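Local coordinates for protein group 1 truncated hemoglobin (Tetrahymena pyriformis, PDB 3AQ9) that binds one heme per monomer in a 2/2 globin fold, probably to hold oxygen and help detoxify nitric oxide, at residues 56-61 / 108-113; 31-36 / 79-84; 19-24 / 48-53. The protein carries 1 engineered substitution. All coordinates share one frame; numbering follows the deposited sequence.

Interaction 1: residues 56-61 / 108-113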
loop_
_atom_site.group_PDB
_atom_site.type_symbol
_atom_site.label_atom_id
_atom_site.label_comp_id
_atom_site.label_asym_id
_atom_site.label_seq_id
_atom_site.Cartn_x
_atom_site.Cartn_y
_atom_site.Cartn_z
ATOM N N MET A 56 5.651 -4.708 7.472
ATOM C CA MET A 56 5.134 -5.680 8.504
ATOM C C MET A 56 4.174 -6.683 7.817
ATOM O O MET A 56 4.253 -7.918 8.027
ATOM C CB MET A 56 4.351 -4.833 9.543
ATOM C CG MET A 56 3.669 -5.757 10.675
ATOM S SD MET A 56 2.013 -6.266 10.076
ATOM C CE MET A 56 1.163 -4.619 10.087
ATOM N N LEU A 57 3.275 -6.222 6.980
ATOM C CA LEU A 57 2.202 -7.116 6.490
ATOM C C LEU A 57 2.808 -8.230 5.602
ATOM O O LEU A 57 2.283 -9.371 5.556
ATOM C CB LEU A 57 1.244 -6.286 5.607
ATOM C CG LEU A 57 -0.205 -6.442 5.608
ATOM C CD1 LEU A 57 -0.758 -6.599 7.165
ATOM C CD2 LEU A 57 -0.866 -5.320 4.952
ATOM N N LEU A 58 3.903 -7.856 4.864
ATOM C CA LEU A 58 4.464 -8.780 3.935
ATOM C C LEU A 58 5.601 -9.594 4.502
ATOM O O LEU A 58 6.302 -10.309 3.764
ATOM C CB LEU A 58 4.913 -7.992 2.644
ATOM C CG LEU A 58 3.693 -7.283 1.963
ATOM C CD1 LEU A 58 4.295 -6.469 0.717
ATOM C CD2 LEU A 58 2.618 -8.292 1.564
ATOM N N GLY A 59 5.792 -9.547 5.852
ATOM C CA GLY A 59 6.665 -10.528 6.481
ATOM C C GLY A 59 8.052 -10.033 6.754
ATOM O O GLY A 59 8.926 -10.796 7.136
ATOM N N GLY A 60 8.275 -8.719 6.532
ATOM C CA GLY A 60 9.512 -8.094 6.992
ATOM C C GLY A 60 9.489 -7.717 8.465
ATOM O O GLY A 60 8.595 -8.193 9.200
ATOM N N PRO A 61 10.470 -6.913 8.924
ATOM C CA PRO A 61 10.472 -6.505 10.331
ATOM C C PRO A 61 9.182 -5.774 10.700
ATOM O O PRO A 61 8.554 -5.162 9.860
ATOM C CB PRO A 61 11.624 -5.497 10.392
ATOM C CG PRO A 61 12.598 -5.987 9.286
ATOM C CD PRO A 61 11.685 -6.359 8.208
ATOM N N ALA A 108 -0.728 -8.998 -3.191
ATOM C CA ALA A 108 -2.090 -8.432 -3.275
ATOM C C ALA A 108 -3.024 -9.263 -2.459
ATOM O O ALA A 108 -3.973 -8.715 -1.868
ATOM C CB ALA A 108 -2.596 -8.371 -4.684
ATOM N N LYS A 109 -2.846 -10.573 -2.439
ATOM C CA LYS A 109 -3.824 -11.463 -1.682
ATOM C C LYS A 109 -3.731 -11.169 -0.183
ATOM O O LYS A 109 -4.785 -11.196 0.504
ATOM C CB LYS A 109 -3.532 -12.942 -1.897
ATOM C CG LYS A 109 -4.017 -13.426 -3.258
ATOM C CD LYS A 109 -3.743 -14.972 -3.462
ATOM C CE LYS A 109 -4.013 -15.780 -2.175
ATOM N NZ LYS A 109 -3.923 -17.266 -2.561
ATOM N N VAL A 110 -2.528 -10.844 0.330
ATOM C CA VAL A 110 -2.439 -10.458 1.773
ATOM C C VAL A 110 -3.145 -9.129 1.975
ATOM O O VAL A 110 -4.000 -8.980 2.825
ATOM C CB VAL A 110 -0.952 -10.365 2.253
ATOM C CG1 VAL A 110 -0.899 -9.693 3.647
ATOM C CG2 VAL A 110 -0.315 -11.840 2.276
ATOM N N ILE A 111 -2.803 -8.156 1.141
ATOM C CA ILE A 111 -3.347 -6.769 1.370
ATOM C C ILE A 111 -4.834 -6.738 1.139
ATOM O O ILE A 111 -5.572 -5.996 1.841
ATOM C CB ILE A 111 -2.651 -5.851 0.387
ATOM C CG1 ILE A 111 -1.181 -5.820 0.774
ATOM C CG2 ILE A 111 -3.265 -4.341 0.390
ATOM C CD1 ILE A 111 -0.228 -5.220 -0.314
ATOM N N GLU A 112 -5.338 -7.632 0.275
ATOM C CA GLU A 112 -6.791 -7.614 -0.044
ATOM C C GLU A 112 -7.636 -7.859 1.264
ATOM O O GLU A 112 -8.775 -7.364 1.391
ATOM C CB GLU A 112 -7.073 -8.740 -1.093
ATOM C CG GLU A 112 -8.482 -9.120 -1.250
ATOM C CD GLU A 112 -9.346 -7.902 -1.856
ATOM O OE1 GLU A 112 -10.607 -7.911 -1.580
ATOM O OE2 GLU A 112 -8.765 -7.107 -2.612
ATOM N N HIS A 113 -7.084 -8.604 2.238
ATOM C CA HIS A 113 -7.898 -8.906 3.466
ATOM C C HIS A 113 -8.203 -7.576 4.233
ATOM O O HIS A 113 -9.133 -7.626 5.086
ATOM C CB HIS A 113 -7.061 -9.861 4.328
ATOM C CG HIS A 113 -7.080 -11.256 3.808
ATOM N ND1 HIS A 113 -6.031 -11.867 3.116
ATOM C CD2 HIS A 113 -8.093 -12.141 3.840
ATOM C CE1 HIS A 113 -6.403 -13.132 2.802
ATOM N NE2 HIS A 113 -7.657 -13.308 3.227
#
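L57 and V110 mark the closest approach of the two backbones, with their CA atoms 7.4 Å apart. L57 is the last helical residue of helix 43-57, whereas V110 lies in the C-terminal part of helix 101-112. L58 leaves the helical conformation, and G59, at positive phi (99°), is the C' residue of a Schellman motif: G59 N binds M56 O at 3.1 Å, and G60 N reaches back to T55 O. A side chain on G59 would be jammed against the preceding carbonyl oxygen.

No hydrogen bond spans the two segments; the contact is aliphatic. The L57 and V110 side chains run alongside each other with their ends pointing opposite ways, CG of L57 standing 3.9 Å from CG1 of V110. V110 CG1, placed anti to the backbone N (chi1 169°), also lies 3.7 Å from L57 O. L57 extends CD2 to CG1 of I111 at 4.2 Å. L58 comes in obliquely, bringing CD2 to 4.2 Å from V110 CB.

The apolar cluster extends well past these four residues. I7 of helix 7-11 packs on both L58 and V110, with L11 adding to the cover of L58, while I111 is wedged among L54 of helix 43-57, I87 and L90 of helix 80-96, and the heme. The end of helix 43-57 thus meets helices 7-11 and 101-112 at a three-way junction.

Interaction 2: residues 31-36 / 79-84. With HEM (protoporphyrin IX containing Fe), chain C.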
loop_
_atom_site.group_PDB
_atom_site.type_symbol
_atom_site.label_atom_id
_atom_site.label_comp_id
_atom_site.label_asym_id
_atom_site.label_seq_id
_atom_site.Cartn_x
_atom_site.Cartn_y
_atom_site.Cartn_z
ATOM N N ASP A 31 -3.667 9.486 -10.063
ATOM C CA ASP A 31 -4.823 8.657 -10.389
ATOM C C ASP A 31 -6.100 9.399 -9.961
ATOM O O ASP A 31 -6.261 9.724 -8.802
ATOM C CB ASP A 31 -4.726 7.310 -9.607
ATOM C CG ASP A 31 -5.769 6.289 -10.071
ATOM O OD1 ASP A 31 -6.957 6.687 -10.322
ATOM O OD2 ASP A 31 -5.502 5.088 -10.143
ATOM N N GLU A 32 -6.946 9.724 -10.939
ATOM C CA GLU A 32 -8.096 10.593 -10.645
ATOM C C GLU A 32 -9.013 9.921 -9.662
ATOM O O GLU A 32 -9.825 10.597 -8.981
ATOM C CB GLU A 32 -8.968 10.815 -11.957
ATOM C CG GLU A 32 -8.142 11.621 -13.036
ATOM C CD GLU A 32 -7.671 12.987 -12.582
ATOM O OE1 GLU A 32 -8.303 13.647 -11.807
ATOM O OE2 GLU A 32 -6.515 13.343 -12.961
ATOM N N ARG A 33 -8.953 8.583 -9.571
ATOM C CA ARG A 33 -9.890 7.955 -8.622
ATOM C C ARG A 33 -9.541 8.228 -7.169
ATOM O O ARG A 33 -10.408 8.143 -6.305
ATOM C CB ARG A 33 -9.921 6.418 -8.762
ATOM C CG ARG A 33 -10.399 6.025 -10.109
ATOM C CD ARG A 33 -10.168 4.488 -10.332
ATOM N NE ARG A 33 -8.696 4.255 -10.563
ATOM C CZ ARG A 33 -8.228 3.033 -10.868
ATOM N NH1 ARG A 33 -9.076 2.005 -10.979
ATOM N NH2 ARG A 33 -6.889 2.876 -11.065
ATOM N N VAL A 34 -8.285 8.515 -6.872
ATOM C CA VAL A 34 -7.905 8.531 -5.479
ATOM C C VAL A 34 -6.926 9.687 -5.081
ATOM O O VAL A 34 -6.679 9.888 -3.891
ATOM C CB VAL A 34 -7.169 7.181 -5.034
ATOM C CG1 VAL A 34 -8.235 6.044 -4.866
ATOM C CG2 VAL A 34 -6.040 6.805 -6.031
ATOM N N LYS A 35 -6.383 10.421 -6.025
ATOM C CA LYS A 35 -5.294 11.310 -5.643
ATOM C C LYS A 35 -5.770 12.354 -4.650
ATOM O O LYS A 35 -5.037 12.838 -3.788
ATOM C CB LYS A 35 -4.721 12.012 -6.889
ATOM C CG LYS A 35 -5.730 12.984 -7.636
ATOM C CD LYS A 35 -5.131 13.509 -8.867
ATOM C CE LYS A 35 -6.025 14.796 -9.232
ATOM N NZ LYS A 35 -5.778 15.076 -10.582
ATOM N N HIS A 36 -7.037 12.765 -4.797
ATOM C CA HIS A 36 -7.486 13.904 -3.952
ATOM C C HIS A 36 -7.587 13.570 -2.453
ATOM O O HIS A 36 -7.650 14.487 -1.665
ATOM C CB HIS A 36 -8.894 14.319 -4.410
ATOM C CG HIS A 36 -9.785 13.143 -4.686
ATOM N ND1 HIS A 36 -9.730 12.414 -5.865
ATOM C CD2 HIS A 36 -10.778 12.574 -3.922
ATOM C CE1 HIS A 36 -10.728 11.532 -5.856
ATOM N NE2 HIS A 36 -11.344 11.565 -4.675
ATOM N N GLN A 79 -14.919 3.728 -0.850
ATOM C CA GLN A 79 -15.779 2.889 -1.707
ATOM C C GLN A 79 -14.882 1.837 -2.392
ATOM O O GLN A 79 -13.684 1.997 -2.540
ATOM C CB GLN A 79 -16.493 3.742 -2.754
ATOM C CG GLN A 79 -17.361 4.913 -2.177
ATOM C CD GLN A 79 -18.505 4.324 -1.415
ATOM O OE1 GLN A 79 -19.291 3.543 -2.002
ATOM N NE2 GLN A 79 -18.662 4.713 -0.128
ATOM N N ASN A 80 -15.528 0.734 -2.765
ATOM C CA ASN A 80 -14.791 -0.268 -3.496
ATOM C C ASN A 80 -13.902 0.199 -4.613
ATOM O O ASN A 80 -12.756 -0.306 -4.787
ATOM C CB ASN A 80 -15.860 -1.169 -4.085
ATOM C CG ASN A 80 -15.401 -2.468 -4.137
ATOM O OD1 ASN A 80 -15.047 -3.108 -3.048
ATOM N ND2 ASN A 80 -15.410 -2.981 -5.390
ATOM N N LEU A 81 -14.359 1.166 -5.384
ATOM C CA LEU A 81 -13.481 1.559 -6.524
ATOM C C LEU A 81 -12.181 2.192 -6.040
ATOM O O LEU A 81 -11.135 2.202 -6.741
ATOM C CB LEU A 81 -14.233 2.533 -7.457
ATOM C CG LEU A 81 -14.238 3.954 -6.878
ATOM C CD1 LEU A 81 -13.849 4.835 -7.956
ATOM C CD2 LEU A 81 -15.544 4.241 -6.497
ATOM N N HIS A 82 -12.222 2.786 -4.846
ATOM C CA HIS A 82 -10.984 3.396 -4.315
ATOM C C HIS A 82 -9.989 2.315 -3.901
ATOM O O HIS A 82 -8.800 2.436 -4.206
ATOM C CB HIS A 82 -11.279 4.184 -3.046
ATOM C CG HIS A 82 -12.273 5.283 -3.254
ATOM N ND1 HIS A 82 -12.143 6.275 -4.225
ATOM C CD2 HIS A 82 -13.418 5.556 -2.573
ATOM C CE1 HIS A 82 -13.217 7.076 -4.154
ATOM N NE2 HIS A 82 -14.000 6.645 -3.168
ATOM N N PHE A 83 -10.479 1.215 -3.305
ATOM C CA PHE A 83 -9.528 0.173 -2.910
ATOM C C PHE A 83 -9.021 -0.524 -4.147
ATOM O O PHE A 83 -7.832 -0.841 -4.212
ATOM C CB PHE A 83 -10.269 -0.855 -1.997
ATOM C CG PHE A 83 -9.307 -1.846 -1.313
ATOM C CD1 PHE A 83 -8.881 -1.583 -0.036
ATOM C CD2 PHE A 83 -8.970 -3.047 -1.970
ATOM C CE1 PHE A 83 -8.051 -2.449 0.660
ATOM C CE2 PHE A 83 -8.117 -3.978 -1.318
ATOM C CZ PHE A 83 -7.646 -3.649 0.006
ATOM N N ASP A 84 -9.871 -0.792 -5.144
ATOM C CA ASP A 84 -9.330 -1.349 -6.394
ATOM C C ASP A 84 -8.235 -0.506 -7.053
ATOM O O ASP A 84 -7.230 -0.989 -7.543
ATOM C CB ASP A 84 -10.438 -1.463 -7.460
ATOM C CG ASP A 84 -11.423 -2.627 -7.159
ATOM O OD1 ASP A 84 -12.427 -2.709 -7.873
ATOM O OD2 ASP A 84 -11.160 -3.455 -6.241
HETATM C CHA HEM C . -3.774 6.529 6.098
HETATM C CHB HEM C . -6.146 7.071 1.832
HETATM C CHC HEM C . -6.106 2.291 1.213
HETATM C CHD HEM C . -2.554 2.055 4.588
HETATM C C1A HEM C . -4.420 7.074 5.001
HETATM C C2A HEM C . -4.758 8.494 4.815
HETATM C C3A HEM C . -5.357 8.624 3.651
HETATM C C4A HEM C . -5.507 7.321 3.043
HETATM C CMA HEM C . -5.896 9.870 2.927
HETATM C CAA HEM C . -4.275 9.630 5.803
HETATM C CBA HEM C . -5.167 10.670 6.514
HETATM C CGA HEM C . -3.952 11.703 6.933
HETATM O O1A HEM C . -3.208 11.386 7.931
HETATM O O2A HEM C . -3.446 12.554 6.105
HETATM C C1B HEM C . -6.396 5.750 1.364
HETATM C C2B HEM C . -7.301 5.520 0.250
HETATM C C3B HEM C . -7.367 4.183 0.146
HETATM C C4B HEM C . -6.452 3.664 1.131
HETATM C CMB HEM C . -8.071 6.542 -0.586
HETATM C CAB HEM C . -8.248 3.427 -0.857
HETATM C CBB HEM C . -8.897 2.417 -0.299
HETATM C C1C HEM C . -5.067 1.821 2.036
HETATM C C2C HEM C . -4.505 0.494 1.968
HETATM C C3C HEM C . -3.521 0.483 2.889
HETATM C C4C HEM C . -3.437 1.758 3.538
HETATM C CMC HEM C . -4.978 -0.622 0.948
HETATM C CAC HEM C . -2.503 -0.664 3.245
HETATM C CBC HEM C . -2.725 -1.918 2.855
HETATM C C1D HEM C . -2.614 3.262 5.297
HETATM C C2D HEM C . -1.731 3.527 6.402
HETATM C C3D HEM C . -2.121 4.845 6.850
HETATM C C4D HEM C . -3.181 5.238 5.980
HETATM C CMD HEM C . -0.635 2.667 7.047
HETATM C CAD HEM C . -1.497 5.621 7.979
HETATM C CBD HEM C . -2.071 5.345 9.303
HETATM C CGD HEM C . -1.238 6.102 10.363
HETATM O O1D HEM C . -1.322 5.764 11.540
HETATM O O2D HEM C . -0.712 7.247 10.025
HETATM N NA HEM C . -4.918 6.421 3.883
HETATM N NB HEM C . -5.828 4.632 2.004
HETATM N NC HEM C . -4.428 2.560 2.987
HETATM N ND HEM C . -3.493 4.326 4.961
HETATM FE FE HEM C . -4.698 4.491 3.475
HETATM O O HOH W 1 -11.525 1.535 -9.463
HETATM O O HOH W 2 -2.974 4.920 2.172
#
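R33 and V34, in the loop between helices 13-28 and 43-57, dock by mixed polar and apolar contacts on the first turn of helix 80-96 beside the heme. H82 ND1 donates across the junction to the backbone O of R33 at 3.3 Å, a bent bond (138°) that lies near the ring plane but reaches the oxygen tilted from the carbonyl plane. V34 CG1 settles 3.7 Å from H82 O and also meets the edge of the imidazole, while R33 CG touches L81 CD1. A water joins the pair again, accepting from R33 NH1 and donating to L81 O.

The loop is stiffened from within. D31 OD1 takes the backbone N of R33, forming an Asx turn, and R33 grips the same carboxylate side-on, NE to OD1 at 3.0 Å (174°) and NH2 to OD2 at 2.8 Å, both on syn lone pairs. R33 NH1, besides holding the water, forms a salt bridge with E88.

Past this junction, H82 O lies 3.5 Å from HEM CAB and F83 CE1 lies 3.6 Å from HEM CMC. The arrangement is that of the globin heme pocket, where the start of helix G meets the region between helices B and E along a vinyl-bearing edge of the porphyrin.

Interaction 3: residues 19-24 / 48-53. Engineered in segment 48-53: E50 (natural residue Gln). With HEM (protoporphyrin IX containing Fe), chain C.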
loop_
_atom_site.group_PDB
_atom_site.type_symbol
_atom_site.label_atom_id
_atom_site.label_comp_id
_atom_site.label_asym_id
_atom_site.label_seq_id
_atom_site.Cartn_x
_atom_site.Cartn_y
_atom_site.Cartn_z
ATOM N N ALA A 19 11.894 1.847 -2.294
ATOM C CA ALA A 19 11.655 2.351 -3.675
ATOM C C ALA A 19 10.149 2.175 -4.065
ATOM O O ALA A 19 9.566 3.035 -4.723
ATOM C CB ALA A 19 12.568 1.608 -4.667
ATOM N N ALA A 20 9.501 1.116 -3.615
ATOM C CA ALA A 20 8.128 0.844 -4.072
ATOM C C ALA A 20 7.121 1.874 -3.518
ATOM O O ALA A 20 6.237 2.327 -4.238
ATOM C CB ALA A 20 7.749 -0.552 -3.571
ATOM N N VAL A 21 7.269 2.236 -2.230
ATOM C CA VAL A 21 6.207 3.136 -1.694
ATOM C C VAL A 21 6.173 4.504 -2.395
ATOM O O VAL A 21 5.078 4.932 -2.763
ATOM C CB VAL A 21 6.240 3.224 -0.160
ATOM C CG1 VAL A 21 5.113 4.174 0.296
ATOM C CG2 VAL A 21 5.899 1.816 0.381
ATOM N N PRO A 22 7.314 5.175 -2.632
ATOM C CA PRO A 22 7.221 6.502 -3.324
ATOM C C PRO A 22 6.815 6.346 -4.779
ATOM O O PRO A 22 6.174 7.240 -5.355
ATOM C CB PRO A 22 8.615 7.088 -3.232
ATOM C CG PRO A 22 9.326 6.263 -2.155
ATOM C CD PRO A 22 8.620 4.960 -1.936
ATOM N N LEU A 23 7.175 5.193 -5.377
ATOM C CA LEU A 23 6.708 5.018 -6.778
ATOM C C LEU A 23 5.196 4.791 -6.804
ATOM O O LEU A 23 4.430 5.374 -7.614
ATOM C CB LEU A 23 7.396 3.819 -7.458
ATOM C CG LEU A 23 6.949 3.524 -8.905
ATOM C CD1 LEU A 23 6.824 4.851 -9.821
ATOM C CD2 LEU A 23 7.913 2.389 -9.523
ATOM N N PHE A 24 4.703 4.015 -5.853
ATOM C CA PHE A 24 3.291 3.777 -5.732
ATOM C C PHE A 24 2.605 5.106 -5.453
ATOM O O PHE A 24 1.592 5.413 -6.117
ATOM C CB PHE A 24 3.142 2.824 -4.543
ATOM C CG PHE A 24 1.759 2.789 -3.898
ATOM C CD1 PHE A 24 0.676 2.147 -4.582
ATOM C CD2 PHE A 24 1.536 3.362 -2.649
ATOM C CE1 PHE A 24 -0.591 2.123 -3.960
ATOM C CE2 PHE A 24 0.253 3.288 -2.019
ATOM C CZ PHE A 24 -0.780 2.673 -2.662
ATOM N N LYS A 48 6.431 7.041 5.267
ATOM C CA LYS A 48 7.081 6.278 6.312
ATOM C C LYS A 48 6.119 5.283 7.002
ATOM O O LYS A 48 6.428 4.064 7.169
ATOM C CB LYS A 48 7.542 7.210 7.396
ATOM C CG LYS A 48 8.448 6.474 8.435
ATOM C CD LYS A 48 7.668 6.341 9.772
ATOM C CE LYS A 48 8.784 6.250 10.881
ATOM N NZ LYS A 48 9.018 4.759 11.064
ATOM N N GLN A 49 4.919 5.736 7.356
ATOM C CA GLN A 49 3.966 4.810 7.981
ATOM C C GLN A 49 3.621 3.668 7.077
ATOM O O GLN A 49 3.476 2.498 7.472
ATOM C CB GLN A 49 2.640 5.589 8.305
ATOM C CG GLN A 49 2.857 6.595 9.406
ATOM C CD GLN A 49 3.358 5.873 10.691
ATOM O OE1 GLN A 49 2.669 5.044 11.232
ATOM N NE2 GLN A 49 4.461 6.186 11.136
ATOM N N GLU A 50 3.313 3.981 5.828
ATOM C CA GLU A 50 2.916 2.932 4.889
ATOM C C GLU A 50 4.054 1.972 4.541
ATOM O O GLU A 50 3.846 0.752 4.379
ATOM C CB GLU A 50 2.329 3.637 3.646
ATOM C CG GLU A 50 1.700 2.713 2.698
ATOM C CD GLU A 50 0.372 3.342 2.132
ATOM O OE1 GLU A 50 0.142 4.653 2.162
ATOM O OE2 GLU A 50 -0.175 2.590 1.370
ATOM N N THR A 51 5.254 2.495 4.445
ATOM C CA THR A 51 6.423 1.570 4.290
ATOM C C THR A 51 6.464 0.650 5.548
ATOM O O THR A 51 6.611 -0.581 5.406
ATOM C CB THR A 51 7.728 2.319 4.197
ATOM O OG1 THR A 51 7.693 3.202 3.032
ATOM C CG2 THR A 51 8.939 1.336 4.026
ATOM N N ASP A 52 6.317 1.221 6.744
ATOM C CA ASP A 52 6.366 0.298 7.939
ATOM C C ASP A 52 5.194 -0.687 7.868
ATOM O O ASP A 52 5.346 -1.851 8.265
ATOM C CB ASP A 52 6.164 1.104 9.238
ATOM C CG ASP A 52 7.390 1.974 9.595
ATOM O OD1 ASP A 52 7.263 2.868 10.472
ATOM O OD2 ASP A 52 8.517 1.743 9.085
ATOM N N PHE A 53 4.029 -0.217 7.470
ATOM C CA PHE A 53 2.847 -1.099 7.472
ATOM C C PHE A 53 2.982 -2.251 6.451
ATOM O O PHE A 53 2.808 -3.427 6.779
ATOM C CB PHE A 53 1.560 -0.316 7.108
ATOM C CG PHE A 53 0.336 -1.146 7.308
ATOM C CD1 PHE A 53 -0.025 -1.484 8.590
ATOM C CD2 PHE A 53 -0.493 -1.509 6.203
ATOM C CE1 PHE A 53 -1.229 -2.245 8.844
ATOM C CE2 PHE A 53 -1.644 -2.269 6.430
ATOM C CZ PHE A 53 -2.042 -2.636 7.757
HETATM C CHA HEM C . -3.774 6.529 6.098
HETATM C CHB HEM C . -6.146 7.071 1.832
HETATM C CHC HEM C . -6.106 2.291 1.213
HETATM C CHD HEM C . -2.554 2.055 4.588
HETATM C C1A HEM C . -4.420 7.074 5.001
HETATM C C2A HEM C . -4.758 8.494 4.815
HETATM C C3A HEM C . -5.357 8.624 3.651
HETATM C C4A HEM C . -5.507 7.321 3.043
HETATM C CMA HEM C . -5.896 9.870 2.927
HETATM C CAA HEM C . -4.275 9.630 5.803
HETATM C CBA HEM C . -5.167 10.670 6.514
HETATM C CGA HEM C . -3.952 11.703 6.933
HETATM O O1A HEM C . -3.208 11.386 7.931
HETATM O O2A HEM C . -3.446 12.554 6.105
HETATM C C1B HEM C . -6.396 5.750 1.364
HETATM C C2B HEM C . -7.301 5.520 0.250
HETATM C C3B HEM C . -7.367 4.183 0.146
HETATM C C4B HEM C . -6.452 3.664 1.131
HETATM C CMB HEM C . -8.071 6.542 -0.586
HETATM C CAB HEM C . -8.248 3.427 -0.857
HETATM C CBB HEM C . -8.897 2.417 -0.299
HETATM C C1C HEM C . -5.067 1.821 2.036
HETATM C C2C HEM C . -4.505 0.494 1.968
HETATM C C3C HEM C . -3.521 0.483 2.889
HETATM C C4C HEM C . -3.437 1.758 3.538
HETATM C CMC HEM C . -4.978 -0.622 0.948
HETATM C CAC HEM C . -2.503 -0.664 3.245
HETATM C CBC HEM C . -2.725 -1.918 2.855
HETATM C C1D HEM C . -2.614 3.262 5.297
HETATM C C2D HEM C . -1.731 3.527 6.402
HETATM C C3D HEM C . -2.121 4.845 6.850
HETATM C C4D HEM C . -3.181 5.238 5.980
HETATM C CMD HEM C . -0.635 2.667 7.047
HETATM C CAD HEM C . -1.497 5.621 7.979
HETATM C CBD HEM C . -2.071 5.345 9.303
HETATM C CGD HEM C . -1.238 6.102 10.363
HETATM O O1D HEM C . -1.322 5.764 11.540
HETATM O O2D HEM C . -0.712 7.247 10.025
HETATM N NA HEM C . -4.918 6.421 3.883
HETATM N NB HEM C . -5.828 4.632 2.004
HETATM N NC HEM C . -4.428 2.560 2.987
HETATM N ND HEM C . -3.493 4.326 4.961
HETATM FE FE HEM C . -4.698 4.491 3.475
HETATM O O HOH W 2 -2.974 4.920 2.172
#
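V21 is the first residue of 19-24 to reach helix 48-53, meeting T51 where the CA atoms come within 6.2 Å. V21 CG2 lies 3.5 Å from T51 OG1, crossing that side chain at a slant; the hydroxyl is hydrogen-bonded to T47 O, and its contact with the valine is van der Waals packing. V21 CG1 looks to CB of E50. At P22, which has no N-H to give, the helix is kinked, and one turn after V21 comes F24, whose CG is anti to its backbone N (chi1 160°), a setting that brings the ring up against E50. F24 CE2 stands 3.5 Å from E50 OE2, with ring and carboxylate planes 66° apart. This is the crossing of helices B and E of the 2/2 globin fold, the axes of the two short segments 9.7 Å apart at closest approach and 128° between their N-to-C directions, with the distal heme side beyond. E50 is engineered in place of glutamine; its OE1 accepts from Q46 NE2 and from the water bound 2.2 Å from the heme iron. Farther along, F53 lays CE2 3.7 Å from HEM CAC, and Y64 meets its ring edge-to-face; an alanine here would probably leave a gap beside this heme edge and deprive Y64 of its aromatic partner.

From the N terminus, helix 13-28 supplies 19-24, which interaction 3 joins to 48-53, closing a loop of 23 residues. Inside that loop lies 31-36, whose partner 79-84 comes much later, so interactions 3 and 2 cross. Interaction 1 starts at 56-61, after interaction 3 has closed, and ends at 108-113; it crosses interaction 2 and stands in series with interaction 3, both using helix 43-57. Interactions 2 and 3 meet the heme at different places, and I111 of interaction 1 touches it too. F83 of 79-84 also packs on I111 and E112 of 108-113. Together the contacts tie helix 43-57 to helices 13-28 and 101-112, and the loop at 31-36 to helix 80-96.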